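Local coordinates for protein metal-bound toxin (Helicobacter pylori, PDB 4NRN) that binds zinc and probably acts as an RNA-cleaving toxin of a type II toxin-antitoxin system, in the YafQ group of the RelE family, at residues D64-Y69 against G84-L89. Residues are numbered along the deposited sequence; the frame is centred on the assembly and turned at random.
Sequences DLLLVY and GSHSEL. With ZN (zinc ion), chain D.
The imidazole of His86 has the CD1 methyl of Leu66 over one face, near the ring centre, Asp64 OD1 at the ND1 edge, tilted 30° from the ring plane, and a zinc ion in its plane at NE2, 2.5 Å away. This is a His-carboxylate hydrogen bond behind a metal ligand, built where the strand pairing of a RelE-type toxin sheet gives way to the short C-terminal helix 86-89. One carboxylate oxygen does the second-shell work. His86 ND1 donates to Asp64 OD1 over 2.6 Å, bent to 134° and from above the carboxylate plane, whereas the backbone N of His86 reaches the same OD1 at 3.0 Å, nearly straight, on the syn side and from the opposite face. With CG anti to its carbonyl carbon (chi1 -74°), the ring stays beside that N. The two bonds help to hold the ring's rotation and tie the first helical residue to Asp64. A water and Glu58 also bind zinc here. His86 is also the predicted proton donor.

At the backbone, Leu66 and Gly84 form an antiparallel hydrogen-bonded pair, with Leu66 N to Gly84 O at 2.8 Å and Gly84 N to Leu66 O at 3.1 Å. Ser85 OG accepts from Glu88 N, and Glu88 OE1 accepts weakly from Ser85 N, a capping box. Leu89, turned back toward the strand, sets its CD2 methyl 3.8 Å from Val68 CG2.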
ATOM      1  N   ASP A  64       1.861   5.732  11.220  1.00 31.75           N
ATOM      2  CA  ASP A  64       2.873   4.665  11.174  1.00 33.63           C
ATOM      3  C   ASP A  64       2.312   3.266  10.823  1.00 26.27           C
ATOM      4  O   ASP A  64       2.712   2.264  11.409  1.00 19.29           O
ATOM      5  CB  ASP A  64       3.722   4.623  12.453  1.00 34.93           C
ATOM      6  CG  ASP A  64       5.044   3.882  12.254  1.00 33.65           C
ATOM      7  OD1 ASP A  64       5.443   3.682  11.089  1.00 36.26           O
ATOM      8  OD2 ASP A  64       5.688   3.495  13.257  1.00 32.62           O
ATOM      9  N   LEU A  65       1.377   3.224   9.873  1.00 25.77           N
ATOM     10  CA  LEU A  65       1.019   1.992   9.164  1.00 27.02           C
ATOM     11  C   LEU A  65       1.083   2.274   7.667  1.00 28.21           C
ATOM     12  O   LEU A  65       0.191   2.912   7.101  1.00 25.69           O
ATOM     13  CB  LEU A  65      -0.377   1.484   9.531  1.00 20.28           C
ATOM     14  CG  LEU A  65      -0.875   0.348   8.618  1.00 23.61           C
ATOM     15  CD1 LEU A  65      -0.168  -0.964   8.921  1.00 21.85           C
ATOM     16  CD2 LEU A  65      -2.384   0.166   8.717  1.00 27.01           C
ATOM     17  N   LEU A  66       2.150   1.787   7.044  1.00 33.40           N
ATOM     18  CA  LEU A  66       2.494   2.102   5.661  1.00 24.87           C
ATOM     19  C   LEU A  66       2.045   1.035   4.658  1.00 23.12           C
ATOM     20  O   LEU A  66       2.181  -0.170   4.896  1.00 22.58           O
ATOM     21  CB  LEU A  66       4.010   2.311   5.553  1.00 22.76           C
ATOM     22  CG  LEU A  66       4.607   3.146   6.695  1.00 27.91           C
ATOM     23  CD1 LEU A  66       6.136   3.219   6.616  1.00 19.03           C
ATOM     24  CD2 LEU A  66       3.973   4.545   6.727  1.00 22.29           C
ATOM     25  N   LEU A  67       1.496   1.495   3.541  1.00 19.36           N
ATOM     26  CA  LEU A  67       1.216   0.640   2.397  1.00 21.38           C
ATOM     27  C   LEU A  67       2.280   0.951   1.362  1.00 17.93           C
ATOM     28  O   LEU A  67       2.263   2.032   0.762  1.00 22.41           O
ATOM     29  CB  LEU A  67      -0.151   0.982   1.806  1.00 29.03           C
ATOM     30  CG  LEU A  67      -0.874   0.045   0.826  1.00 35.08           C
ATOM     31  CD1 LEU A  67      -1.859   0.865  -0.010  1.00 28.85           C
ATOM     32  CD2 LEU A  67       0.054  -0.751  -0.074  1.00 28.27           C
ATOM     33  N   VAL A  68       3.217   0.031   1.163  1.00 15.60           N
ATOM     34  CA  VAL A  68       4.213   0.215   0.117  1.00 14.99           C
ATOM     35  C   VAL A  68       3.701  -0.454  -1.145  1.00 21.59           C
ATOM     36  O   VAL A  68       3.376  -1.643  -1.145  1.00 24.28           O
ATOM     37  CB  VAL A  68       5.589  -0.330   0.522  1.00 16.95           C
ATOM     38  CG1 VAL A  68       6.583  -0.146  -0.613  1.00 17.18           C
ATOM     39  CG2 VAL A  68       6.080   0.382   1.780  1.00 16.42           C
ATOM     40  N   TYR A  69       3.591   0.325  -2.216  1.00 20.88           N
ATOM     41  CA  TYR A  69       2.984  -0.178  -3.438  1.00 18.87           C
ATOM     42  C   TYR A  69       3.750   0.292  -4.640  1.00 22.49           C
ATOM     43  O   TYR A  69       4.576   1.202  -4.559  1.00 24.78           O
ATOM     44  CB  TYR A  69       1.527   0.277  -3.565  1.00 18.61           C
ATOM     45  CG  TYR A  69       1.368   1.771  -3.757  1.00 23.70           C
ATOM     46  CD1 TYR A  69       1.346   2.334  -5.028  1.00 15.86           C
ATOM     47  CD2 TYR A  69       1.252   2.621  -2.656  1.00 19.92           C
ATOM     48  CE1 TYR A  69       1.201   3.697  -5.194  1.00 12.73           C
ATOM     49  CE2 TYR A  69       1.112   3.984  -2.815  1.00 15.45           C
ATOM     50  CZ  TYR A  69       1.084   4.518  -4.087  1.00 15.64           C
ATOM     51  OH  TYR A  69       0.944   5.882  -4.241  1.00 19.78           O
ATOM     52  N   GLY A  84       2.837  -2.403   6.954  1.00 33.26           N
ATOM     53  CA  GLY A  84       3.383  -2.468   8.297  1.00 32.40           C
ATOM     54  C   GLY A  84       3.985  -1.158   8.754  1.00 29.89           C
ATOM     55  O   GLY A  84       3.866  -0.144   8.075  1.00 25.10           O
ATOM     56  N   SER A  85       4.630  -1.173   9.916  1.00 33.57           N
ATOM     57  CA  SER A  85       5.262   0.034  10.438  1.00 35.00           C
ATOM     58  C   SER A  85       6.614   0.273   9.775  1.00 29.25           C
ATOM     59  O   SER A  85       7.140  -0.600   9.083  1.00 28.21           O
ATOM     60  CB  SER A  85       5.435  -0.060  11.953  1.00 41.51           C
ATOM     61  OG  SER A  85       6.456  -0.989  12.277  1.00 50.03           O
ATOM     62  N   HIS A  86       7.174   1.460   9.984  1.00 34.72           N
ATOM     63  CA  HIS A  86       8.525   1.742   9.516  1.00 38.70           C
ATOM     64  C   HIS A  86       9.477   0.692  10.076  1.00 49.27           C
ATOM     65  O   HIS A  86      10.267   0.095   9.341  1.00 47.71           O
ATOM     66  CB  HIS A  86       8.971   3.134   9.954  1.00 33.12           C
ATOM     67  CG  HIS A  86       8.328   4.243   9.185  1.00 36.80           C
ATOM     68  ND1 HIS A  86       7.242   4.947   9.657  1.00 38.02           N
ATOM     69  CD2 HIS A  86       8.621   4.777   7.974  1.00 39.08           C
ATOM     70  CE1 HIS A  86       6.892   5.863   8.775  1.00 38.08           C
ATOM     71  NE2 HIS A  86       7.712   5.780   7.742  1.00 39.60           N
ATOM     72  N   SER A  87       9.386   0.463  11.383  1.00 57.57           N
ATOM     73  CA  SER A  87      10.240  -0.500  12.064  1.00 60.37           C
ATOM     74  C   SER A  87      10.155  -1.892  11.444  1.00 52.47           C
ATOM     75  O   SER A  87      11.161  -2.587  11.327  1.00 52.16           O
ATOM     76  CB  SER A  87       9.892  -0.561  13.556  1.00 67.92           C
ATOM     77  OG  SER A  87      10.050   0.706  14.171  1.00 70.87           O
ATOM     78  N   GLU A  88       8.955  -2.293  11.038  1.00 49.74           N
ATOM     79  CA  GLU A  88       8.748  -3.630  10.489  1.00 49.86           C
ATOM     80  C   GLU A  88       9.195  -3.799   9.041  1.00 45.84           C
ATOM     81  O   GLU A  88       9.591  -4.890   8.637  1.00 47.69           O
ATOM     82  CB  GLU A  88       7.285  -4.038  10.617  1.00 48.22           C
ATOM     83  CG  GLU A  88       6.963  -4.657  11.935  1.00 57.12           C
ATOM     84  CD  GLU A  88       5.505  -4.551  12.259  1.00 66.88           C
ATOM     85  OE1 GLU A  88       4.711  -4.294  11.326  1.00 66.38           O
ATOM     86  OE2 GLU A  88       5.153  -4.715  13.447  1.00 74.73           O
ATOM     87  N   LEU A  89       9.115  -2.736   8.255  1.00 35.35           N
ATOM     88  CA  LEU A  89       9.416  -2.856   6.839  1.00 32.86           C
ATOM     89  C   LEU A  89      10.885  -2.556   6.547  1.00 41.06           C
ATOM     90  O   LEU A  89      11.467  -3.096   5.604  1.00 43.27           O
ATOM     91  CB  LEU A  89       8.512  -1.922   6.030  1.00 28.95           C
ATOM     92  CG  LEU A  89       7.116  -2.407   5.641  1.00 22.97           C
ATOM     93  CD1 LEU A  89       6.446  -3.141   6.779  1.00 24.92           C
ATOM     94  CD2 LEU A  89       6.277  -1.225   5.195  1.00 20.36           C
TER
HETATM   95 ZN    ZN D 102       8.448   7.267   5.824  1.00 45.44          ZN
HETATM   96  O   HOH W   1      10.766   7.204   5.219  1.00 42.54           O